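Side-chain contacts in acyl-CoA dehydrogenase (Mycobacterium thermoresistibile, PDB 3NF4), which probably oxidises acyl-CoA thioesters to their trans-2-enoyl forms, passing the electrons to the flavin adenine dinucleotide it carries: residues T330-A335 / K365-F370; L261-L266 / T302-Y307. All blocks are in the same frame, centred on the assembly; numbering follows the deposited sequence.

Contact 1 of 2, residues T330-A335 / K365-F370. With FAD (flavin-adenine dinucleotide), chain C.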
ATOM      1  N   THR A 330      -6.513   4.702 -11.623  1.00 38.23           N
ATOM      2  CA  THR A 330      -7.216   4.787 -10.328  1.00 37.77           C
ATOM      3  C   THR A 330      -8.386   3.803 -10.263  1.00 36.88           C
ATOM      4  O   THR A 330      -8.481   2.995  -9.334  1.00 37.12           O
ATOM      5  CB  THR A 330      -7.719   6.257 -10.155  1.00 39.13           C
ATOM      6  OG1 THR A 330      -6.580   7.095  -9.896  1.00 41.54           O
ATOM      7  CG2 THR A 330      -8.747   6.422  -9.030  1.00 41.47           C
ATOM      8  N   ALA A 331      -9.257   3.846 -11.261  1.00 35.89           N
ATOM      9  CA  ALA A 331     -10.455   3.011 -11.280  1.00 34.97           C
ATOM     10  C   ALA A 331     -10.188   1.492 -11.387  1.00 34.97           C
ATOM     11  O   ALA A 331     -10.945   0.681 -10.803  1.00 33.93           O
ATOM     12  CB  ALA A 331     -11.393   3.473 -12.390  1.00 34.71           C
ATOM     13  N   THR A 332      -9.126   1.103 -12.098  1.00 34.15           N
ATOM     14  CA  THR A 332      -8.802  -0.334 -12.220  1.00 34.25           C
ATOM     15  C   THR A 332      -8.013  -0.852 -11.023  1.00 34.50           C
ATOM     16  O   THR A 332      -8.238  -1.980 -10.568  1.00 34.75           O
ATOM     17  CB  THR A 332      -8.114  -0.713 -13.589  1.00 34.54           C
ATOM     18  OG1 THR A 332      -6.851  -0.037 -13.739  1.00 34.05           O
ATOM     19  CG2 THR A 332      -9.013  -0.346 -14.750  1.00 34.12           C
ATOM     20  N   ASP A 333      -7.100  -0.051 -10.476  1.00 36.18           N
ATOM     21  CA  ASP A 333      -6.494  -0.433  -9.178  1.00 37.09           C
ATOM     22  C   ASP A 333      -7.617  -0.624  -8.095  1.00 36.48           C
ATOM     23  O   ASP A 333      -7.573  -1.562  -7.303  1.00 36.63           O
ATOM     24  CB  ASP A 333      -5.387   0.535  -8.722  1.00 36.44           C
ATOM     25  CG  ASP A 333      -3.987   0.247  -9.401  1.00 42.74           C
ATOM     26  OD1 ASP A 333      -3.815  -0.745 -10.176  1.00 43.98           O
ATOM     27  OD2 ASP A 333      -3.025   1.041  -9.158  1.00 47.13           O
ATOM     28  N   ALA A 334      -8.636   0.235  -8.097  1.00 36.74           N
ATOM     29  CA  ALA A 334      -9.763   0.100  -7.140  1.00 36.28           C
ATOM     30  C   ALA A 334     -10.602  -1.170  -7.338  1.00 35.88           C
ATOM     31  O   ALA A 334     -10.975  -1.810  -6.347  1.00 35.84           O
ATOM     32  CB  ALA A 334     -10.686   1.356  -7.158  1.00 36.42           C
ATOM     33  N   ALA A 335     -10.910  -1.534  -8.592  1.00 35.61           N
ATOM     34  CA  ALA A 335     -11.665  -2.772  -8.833  1.00 36.14           C
ATOM     35  C   ALA A 335     -10.901  -4.011  -8.327  1.00 36.14           C
ATOM     36  O   ALA A 335     -11.486  -4.892  -7.690  1.00 36.52           O
ATOM     37  CB  ALA A 335     -12.097  -2.933 -10.325  1.00 35.80           C
ATOM     38  N   LYS A 365      -8.968  -8.493 -12.844  1.00 36.70           N
ATOM     39  CA  LYS A 365      -7.536  -8.611 -13.175  1.00 37.24           C
ATOM     40  C   LYS A 365      -7.182  -8.108 -14.586  1.00 38.20           C
ATOM     41  O   LYS A 365      -6.202  -7.398 -14.739  1.00 37.93           O
ATOM     42  CB  LYS A 365      -7.011 -10.046 -12.958  1.00 36.41           C
ATOM     43  CG  LYS A 365      -5.529 -10.226 -13.230  1.00 37.22           C
ATOM     44  CD  LYS A 365      -4.635  -9.385 -12.260  1.00 38.80           C
ATOM     45  CE  LYS A 365      -3.730  -8.432 -13.047  1.00 38.45           C
ATOM     46  NZ  LYS A 365      -2.822  -7.600 -12.191  1.00 37.30           N
ATOM     47  N   ILE A 366      -7.974  -8.463 -15.601  1.00 40.01           N
ATOM     48  CA  ILE A 366      -7.659  -8.089 -17.017  1.00 41.70           C
ATOM     49  C   ILE A 366      -7.820  -6.565 -17.255  1.00 42.45           C
ATOM     50  O   ILE A 366      -7.178  -5.973 -18.126  1.00 43.63           O
ATOM     51  CB  ILE A 366      -8.528  -8.906 -18.040  1.00 43.12           C
ATOM     52  CG1 ILE A 366      -8.098  -8.678 -19.524  1.00 46.14           C
ATOM     53  CG2 ILE A 366     -10.001  -8.538 -17.912  1.00 40.47           C
ATOM     54  CD1 ILE A 366      -6.578  -8.880 -19.846  1.00 46.19           C
ATOM     55  N   MET A 367      -8.660  -5.927 -16.457  1.00 42.01           N
ATOM     56  CA  MET A 367      -8.842  -4.484 -16.533  1.00 42.39           C
ATOM     57  C   MET A 367      -7.560  -3.683 -16.227  1.00 42.32           C
ATOM     58  O   MET A 367      -7.318  -2.596 -16.824  1.00 42.68           O
ATOM     59  CB  MET A 367      -9.988  -4.087 -15.606  1.00 41.83           C
ATOM     60  CG  MET A 367     -11.102  -3.457 -16.311  1.00 43.31           C
ATOM     61  SD  MET A 367     -12.671  -4.180 -15.881  1.00 44.89           S
ATOM     62  CE  MET A 367     -12.975  -5.222 -17.314  1.00 43.55           C
ATOM     63  N   GLN A 368      -6.735  -4.213 -15.326  1.00 40.30           N
ATOM     64  CA  GLN A 368      -5.420  -3.624 -15.059  1.00 40.44           C
ATOM     65  C   GLN A 368      -4.463  -3.731 -16.284  1.00 41.90           C
ATOM     66  O   GLN A 368      -3.420  -3.041 -16.336  1.00 41.48           O
ATOM     67  CB  GLN A 368      -4.778  -4.265 -13.816  1.00 39.54           C
ATOM     68  CG  GLN A 368      -5.507  -3.991 -12.475  1.00 38.91           C
ATOM     69  CD  GLN A 368      -4.808  -4.634 -11.285  1.00 41.76           C
ATOM     70  OE1 GLN A 368      -4.743  -5.864 -11.175  1.00 39.88           O
ATOM     71  NE2 GLN A 368      -4.269  -3.794 -10.380  1.00 39.47           N
ATOM     72  N   ILE A 369      -4.846  -4.571 -17.256  1.00 42.26           N
ATOM     73  CA  ILE A 369      -3.983  -4.964 -18.365  1.00 44.20           C
ATOM     74  C   ILE A 369      -4.373  -4.361 -19.728  1.00 46.46           C
ATOM     75  O   ILE A 369      -3.521  -3.783 -20.397  1.00 48.40           O
ATOM     76  CB  ILE A 369      -3.833  -6.520 -18.470  1.00 44.00           C
ATOM     77  CG1 ILE A 369      -2.906  -7.032 -17.361  1.00 42.79           C
ATOM     78  CG2 ILE A 369      -3.304  -6.938 -19.837  1.00 42.98           C
ATOM     79  CD1 ILE A 369      -3.161  -8.464 -16.910  1.00 39.86           C
ATOM     80  N   PHE A 370      -5.624  -4.476 -20.162  1.00 47.45           N
ATOM     81  CA  PHE A 370      -5.949  -3.896 -21.469  1.00 49.25           C
ATOM     82  C   PHE A 370      -6.227  -2.379 -21.493  1.00 49.65           C
ATOM     83  O   PHE A 370      -6.308  -1.746 -20.445  1.00 49.11           O
ATOM     84  CB  PHE A 370      -6.987  -4.715 -22.256  1.00 50.39           C
ATOM     85  CG  PHE A 370      -8.353  -4.835 -21.606  1.00 50.94           C
ATOM     86  CD1 PHE A 370      -9.157  -5.938 -21.915  1.00 53.47           C
ATOM     87  CD2 PHE A 370      -8.844  -3.874 -20.739  1.00 51.38           C
ATOM     88  CE1 PHE A 370     -10.432  -6.099 -21.347  1.00 52.46           C
ATOM     89  CE2 PHE A 370     -10.121  -4.013 -20.165  1.00 52.09           C
ATOM     90  CZ  PHE A 370     -10.914  -5.129 -20.475  1.00 52.25           C
TER
HETATM   91  PA  FAD C 384       3.419  -6.643 -23.346  1.00 65.11           P
HETATM   92  O1A FAD C 384       3.484  -5.391 -24.177  1.00 65.34           O
HETATM   93  O2A FAD C 384       4.222  -7.827 -23.816  1.00 66.49           O
HETATM   94  O5B FAD C 384       3.902  -6.294 -21.847  1.00 64.51           O
HETATM   95  C5B FAD C 384       4.243  -7.267 -20.862  1.00 61.57           C
HETATM   96  C4B FAD C 384       4.658  -6.556 -19.565  1.00 60.86           C
HETATM   97  O4B FAD C 384       5.759  -5.644 -19.769  1.00 61.61           O
HETATM   98  C3B FAD C 384       3.508  -5.739 -18.990  1.00 60.14           C
HETATM   99  O3B FAD C 384       3.495  -5.897 -17.573  1.00 58.43           O
HETATM  100  C2B FAD C 384       3.860  -4.297 -19.322  1.00 61.58           C
HETATM  101  O2B FAD C 384       3.244  -3.361 -18.409  1.00 60.55           O
HETATM  102  C1B FAD C 384       5.400  -4.319 -19.340  1.00 61.15           C
HETATM  103  N9A FAD C 384       5.875  -3.258 -20.261  1.00 62.18           N
HETATM  104  C8A FAD C 384       5.731  -3.238 -21.619  1.00 61.83           C
HETATM  105  N7A FAD C 384       6.252  -2.086 -22.096  1.00 60.55           N
HETATM  106  C5A FAD C 384       6.726  -1.388 -21.038  1.00 61.77           C
HETATM  107  C6A FAD C 384       7.367  -0.159 -20.906  1.00 63.28           C
HETATM  108  N6A FAD C 384       7.610   0.593 -22.007  1.00 63.45           N
HETATM  109  N1A FAD C 384       7.740   0.278 -19.664  1.00 63.08           N
HETATM  110  C2A FAD C 384       7.492  -0.463 -18.566  1.00 61.39           C
HETATM  111  N3A FAD C 384       6.863  -1.646 -18.674  1.00 61.02           N
HETATM  112  C4A FAD C 384       6.478  -2.125 -19.884  1.00 60.74           C
HETATM  113  N1  FAD C 384      -6.213  -5.120 -28.419  1.00 76.42           N
HETATM  114  C2  FAD C 384      -6.839  -4.433 -29.425  1.00 78.80           C
HETATM  115  O2  FAD C 384      -6.182  -3.701 -30.210  1.00 80.23           O
HETATM  116  N3  FAD C 384      -8.185  -4.529 -29.589  1.00 77.55           N
HETATM  117  C4  FAD C 384      -8.940  -5.301 -28.764  1.00 75.96           C
HETATM  118  O4  FAD C 384     -10.182  -5.364 -28.956  1.00 74.82           O
HETATM  119  C4X FAD C 384      -8.318  -6.009 -27.718  1.00 73.88           C
HETATM  120  N5  FAD C 384      -9.050  -6.799 -26.888  1.00 70.63           N
HETATM  121  C5X FAD C 384      -8.423  -7.498 -25.905  1.00 69.21           C
HETATM  122  C6  FAD C 384      -9.174  -8.312 -25.054  1.00 67.12           C
HETATM  123  C7  FAD C 384      -8.558  -9.041 -24.036  1.00 65.86           C
HETATM  124  C7M FAD C 384      -9.409  -9.911 -23.140  1.00 61.55           C
HETATM  125  C8  FAD C 384      -7.171  -8.940 -23.881  1.00 66.62           C
HETATM  126  C8M FAD C 384      -6.397  -9.677 -22.818  1.00 64.67           C
HETATM  127  C9  FAD C 384      -6.429  -8.121 -24.729  1.00 68.49           C
HETATM  128  C9A FAD C 384      -7.031  -7.393 -25.743  1.00 69.32           C
HETATM  129  N10 FAD C 384      -6.282  -6.600 -26.555  1.00 72.46           N
HETATM  130  C10 FAD C 384      -6.913  -5.916 -27.558  1.00 74.32           C
HETATM  131  C1' FAD C 384      -4.799  -6.499 -26.382  1.00 72.65           C
HETATM  132  C2' FAD C 384      -4.337  -5.691 -25.140  1.00 71.90           C
HETATM  133  O2' FAD C 384      -4.593  -4.287 -25.348  1.00 71.46           O
HETATM  134  C3' FAD C 384      -2.865  -6.001 -24.742  1.00 70.34           C
HETATM  135  O3' FAD C 384      -2.817  -7.361 -24.289  1.00 68.73           O
HETATM  136  C4' FAD C 384      -2.215  -5.122 -23.648  1.00 69.85           C
HETATM  137  O4' FAD C 384      -2.432  -3.720 -23.891  1.00 72.09           O
HETATM  138  C5' FAD C 384      -0.702  -5.336 -23.381  1.00 69.49           C
HETATM  139  O5' FAD C 384       0.127  -5.816 -24.469  1.00 69.88           O
HETATM  140  P   FAD C 384       0.848  -7.270 -24.382  1.00 68.79           P
HETATM  141  O1P FAD C 384      -0.200  -8.304 -24.006  1.00 67.82           O
HETATM  142  O2P FAD C 384       1.666  -7.526 -25.618  1.00 69.14           O
HETATM  143  O3P FAD C 384       1.865  -7.067 -23.131  1.00 66.45           O
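In the C-terminal helical domain of the acyl-CoA dehydrogenase fold, Thr332 and Asp333 of helix 321-346 meet Met367 and Gln368, at the weakly bonded helical turn that leads on to the FAD pocket. Thr332 comes closest to Gln368, with their CA atoms 5.5 Å apart. Its methyl is laid against the other backbone: Thr332 CG2 sits 3.5 Å from Met367 O and 4.0 Å from Met367 CB, while Met367 bends at chi2 and chi3, so that its end leads away from Thr332, and packs on Ile254. With OG1 between its own backbone N and carbonyl carbon (chi1 62°), Thr332 bonds back to Lys328 O, and Asn374 ND2 bonds both that hydroxyl and Asp333 OD1.

One side-chain hydrogen bond joins the segments. Gln368, extended beyond CG, gives NE2 to Asp333 OD1 at 3.1 Å and an N-H...O angle of 155°, so OD1 has two donors. The oxygen lies in the plane of the amide but is met on its anti side, 28° out of the carboxylate plane, and the two flat groups stand nearly perpendicular. Lys365 NZ grips the other end of the amide, 2.8 Å from Gln368 OE1, from above the carbonyl plane; NZ also bonds Thr340 O and Gln344 OE1 of the second subunit.

Beyond the turn, Phe370 sets the edge of its ring, at CD1, 3.8 Å from FAD C7, and Ile366 directs its side chain to the C8 methyl of the flavin.

Bonded at both ends, the Gln368 amide has its rotation fixed. A chain of hydrogen bonds thus links Asp333, through Gln368, to Lys365 and the second subunit, and the positive charge of Lys365 would be expected to polarise the amide and strengthen its N-H as a donor to the carboxylate.

Contact 2 of 2, residues L261-L266 / T302-Y307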
ATOM      1  N   LEU A 261     -18.113  -2.579 -11.961  1.00 40.66           N
ATOM      2  CA  LEU A 261     -17.719  -3.894 -11.429  1.00 40.77           C
ATOM      3  C   LEU A 261     -17.368  -3.809  -9.930  1.00 40.30           C
ATOM      4  O   LEU A 261     -17.799  -4.672  -9.132  1.00 39.61           O
ATOM      5  CB  LEU A 261     -16.506  -4.466 -12.203  1.00 40.88           C
ATOM      6  CG  LEU A 261     -15.996  -5.835 -11.739  1.00 41.29           C
ATOM      7  CD1 LEU A 261     -17.087  -6.975 -11.797  1.00 40.93           C
ATOM      8  CD2 LEU A 261     -14.717  -6.244 -12.489  1.00 40.89           C
ATOM      9  N   ALA A 262     -16.584  -2.792  -9.545  1.00 39.19           N
ATOM     10  CA  ALA A 262     -16.348  -2.556  -8.111  1.00 39.09           C
ATOM     11  C   ALA A 262     -17.648  -2.268  -7.331  1.00 39.37           C
ATOM     12  O   ALA A 262     -17.825  -2.784  -6.240  1.00 39.69           O
ATOM     13  CB  ALA A 262     -15.343  -1.416  -7.881  1.00 38.48           C
ATOM     14  N   GLN A 263     -18.543  -1.441  -7.876  1.00 39.85           N
ATOM     15  CA  GLN A 263     -19.820  -1.149  -7.198  1.00 40.50           C
ATOM     16  C   GLN A 263     -20.665  -2.423  -7.011  1.00 41.18           C
ATOM     17  O   GLN A 263     -21.266  -2.619  -5.948  1.00 42.70           O
ATOM     18  CB  GLN A 263     -20.616  -0.070  -7.946  1.00 40.81           C
ATOM     19  CG  GLN A 263     -22.011   0.265  -7.374  1.00 42.11           C
ATOM     20  CD  GLN A 263     -21.948   0.955  -5.985  1.00 42.48           C
ATOM     21  OE1 GLN A 263     -21.223   1.942  -5.767  1.00 40.47           O
ATOM     22  NE2 GLN A 263     -22.719   0.429  -5.056  1.00 41.93           N
ATOM     23  N   ALA A 264     -20.729  -3.270  -8.033  1.00 40.77           N
ATOM     24  CA  ALA A 264     -21.433  -4.565  -7.912  1.00 41.52           C
ATOM     25  C   ALA A 264     -20.883  -5.455  -6.769  1.00 40.92           C
ATOM     26  O   ALA A 264     -21.630  -6.070  -6.038  1.00 41.45           O
ATOM     27  CB  ALA A 264     -21.361  -5.321  -9.232  1.00 41.30           C
ATOM     28  N   ALA A 265     -19.567  -5.516  -6.632  1.00 41.17           N
ATOM     29  CA  ALA A 265     -18.911  -6.321  -5.592  1.00 41.08           C
ATOM     30  C   ALA A 265     -19.113  -5.670  -4.218  1.00 41.82           C
ATOM     31  O   ALA A 265     -19.301  -6.367  -3.226  1.00 43.06           O
ATOM     32  CB  ALA A 265     -17.434  -6.500  -5.904  1.00 39.57           C
ATOM     33  N   LEU A 266     -19.115  -4.345  -4.155  1.00 41.73           N
ATOM     34  CA  LEU A 266     -19.441  -3.667  -2.914  1.00 42.94           C
ATOM     35  C   LEU A 266     -20.891  -3.962  -2.420  1.00 44.93           C
ATOM     36  O   LEU A 266     -21.080  -4.203  -1.216  1.00 45.10           O
ATOM     37  CB  LEU A 266     -19.186  -2.154  -3.014  1.00 42.47           C
ATOM     38  CG  LEU A 266     -19.526  -1.325  -1.752  1.00 42.92           C
ATOM     39  CD1 LEU A 266     -18.514  -1.595  -0.674  1.00 40.59           C
ATOM     40  CD2 LEU A 266     -19.629   0.214  -1.981  1.00 40.56           C
ATOM     41  N   THR A 302     -14.298   7.490  -4.858  1.00 37.32           N
ATOM     42  CA  THR A 302     -13.131   8.145  -5.410  1.00 38.58           C
ATOM     43  C   THR A 302     -12.920   7.830  -6.926  1.00 38.72           C
ATOM     44  O   THR A 302     -12.606   8.722  -7.713  1.00 39.07           O
ATOM     45  CB  THR A 302     -11.914   7.698  -4.592  1.00 38.16           C
ATOM     46  OG1 THR A 302     -11.984   8.330  -3.305  1.00 41.06           O
ATOM     47  CG2 THR A 302     -10.630   8.092  -5.255  1.00 40.64           C
ATOM     48  N   ALA A 303     -13.109   6.579  -7.329  1.00 37.94           N
ATOM     49  CA  ALA A 303     -12.986   6.215  -8.747  1.00 38.14           C
ATOM     50  C   ALA A 303     -14.095   6.863  -9.603  1.00 39.18           C
ATOM     51  O   ALA A 303     -13.822   7.348 -10.703  1.00 39.70           O
ATOM     52  CB  ALA A 303     -12.971   4.697  -8.895  1.00 36.04           C
ATOM     53  N   ARG A 304     -15.334   6.892  -9.090  1.00 38.92           N
ATOM     54  CA  ARG A 304     -16.448   7.535  -9.805  1.00 39.38           C
ATOM     55  C   ARG A 304     -16.196   9.044 -10.017  1.00 39.94           C
ATOM     56  O   ARG A 304     -16.320   9.541 -11.144  1.00 40.30           O
ATOM     57  CB  ARG A 304     -17.777   7.328  -9.059  1.00 39.62           C
ATOM     58  CG  ARG A 304     -19.020   7.944  -9.764  1.00 42.38           C
ATOM     59  CD  ARG A 304     -20.404   7.507  -9.195  1.00 41.44           C
ATOM     60  NE  ARG A 304     -20.574   6.061  -9.141  1.00 44.70           N
ATOM     61  CZ  ARG A 304     -20.532   5.333  -8.026  1.00 44.85           C
ATOM     62  NH1 ARG A 304     -20.339   5.921  -6.847  1.00 46.57           N
ATOM     63  NH2 ARG A 304     -20.697   4.013  -8.089  1.00 43.41           N
ATOM     64  N   ALA A 305     -15.830   9.762  -8.950  1.00 39.45           N
ATOM     65  CA  ALA A 305     -15.539  11.208  -9.052  1.00 40.59           C
ATOM     66  C   ALA A 305     -14.384  11.570 -10.001  1.00 40.44           C
ATOM     67  O   ALA A 305     -14.429  12.579 -10.701  1.00 40.76           O
ATOM     68  CB  ALA A 305     -15.290  11.820  -7.662  1.00 39.39           C
ATOM     69  N   THR A 306     -13.347  10.739 -10.003  1.00 40.39           N
ATOM     70  CA  THR A 306     -12.216  10.913 -10.906  1.00 41.07           C
ATOM     71  C   THR A 306     -12.599  10.757 -12.404  1.00 41.56           C
ATOM     72  O   THR A 306     -12.209  11.605 -13.226  1.00 42.15           O
ATOM     73  CB  THR A 306     -11.016   9.999 -10.492  1.00 40.77           C
ATOM     74  OG1 THR A 306     -10.725  10.208  -9.100  1.00 39.30           O
ATOM     75  CG2 THR A 306      -9.812  10.368 -11.274  1.00 42.95           C
ATOM     76  N   TYR A 307     -13.386   9.744 -12.766  1.00 40.44           N
ATOM     77  CA  TYR A 307     -13.739   9.625 -14.201  1.00 42.18           C
ATOM     78  C   TYR A 307     -14.676  10.752 -14.681  1.00 43.58           C
ATOM     79  O   TYR A 307     -14.582  11.208 -15.836  1.00 44.14           O
ATOM     80  CB  TYR A 307     -14.161   8.194 -14.668  1.00 41.49           C
ATOM     81  CG  TYR A 307     -15.595   7.737 -14.396  1.00 40.68           C
ATOM     82  CD1 TYR A 307     -16.661   8.249 -15.138  1.00 43.23           C
ATOM     83  CD2 TYR A 307     -15.869   6.761 -13.447  1.00 39.21           C
ATOM     84  CE1 TYR A 307     -17.968   7.859 -14.910  1.00 44.02           C
ATOM     85  CE2 TYR A 307     -17.199   6.327 -13.206  1.00 38.82           C
ATOM     86  CZ  TYR A 307     -18.249   6.898 -13.946  1.00 44.10           C
ATOM     87  OH  TYR A 307     -19.586   6.543 -13.762  1.00 41.63           O
TER
HETATM   88  O   HOH W   1     -20.777   4.072  -4.223  1.00 20.49           O
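The two helical segments keep well apart, with 9.7 Å between the CA atoms of Gln263 and Arg304, their nearest residues, so it takes two long side chains to close the gap. Both point their CB toward the opposite helix. Gln263 starts with CG anti to its backbone N, then bends at chi2 and presents OE1. Arg304 runs out nearly straight until it bends at chi3, bringing the edge of its guanidinium to the amide oxygen, the two planes turned 39° apart.

Arg304 NH2 donates to Gln263 OE1 at 3.2 Å, with an N-H...O angle of 159°. The acceptor lies at the guanidinium edge, close to its plane, whereas the donor is tilted 28° from the carbonyl plane of the glutamine. A water completes a small ring: it donates to Gln263 OE1 at 2.7 Å and accepts from Arg304 NH1 at 3.2 Å. The glutamine oxygen therefore takes two donors, and the guanidinium is held at both of its terminal nitrogens.

The stronger partner of Arg304 is Glu85, which forms a salt bridge with NH2 and also shares a hydrogen bond with the hydroxyl of Tyr307. Glu85 belongs to helix 77-88, so the arginine links that helix to this bundle, with Gln263 as a lesser, neutral partner.

Within the fold, this is a polar bridge at the surface between helices 247-274 and 289-315. Nearby, Ala262 packs on Val300 and Ala303 on Thr259; helix 321-346 lies against both, through Ala265 on Thr339 and Ala303 on Ala331, while Leu261 leans on Tyr360 of helix 357-367.

Overall arrangement
Both contacts belong to the C-terminal helical domain, with centres 11 Å apart, and they share no helix. Helix 321-346, which carries 330-335, nevertheless packs directly on both helices of contact 2: Ala331 CA lies 3.9 Å from Ala303 CB, and Ala335 CA 4.0 Å from Ala262 CB. These small residues let the backbones come close. Contact 1 is partly buried and reaches from this packing into the FAD pocket, combining a methyl against backbone with an amide-carboxylate bond and a link to the second subunit. Contact 2 is a surface contact, purely polar, in which water shares the bridging and the arginine charge is met by Glu85 of helix 77-88.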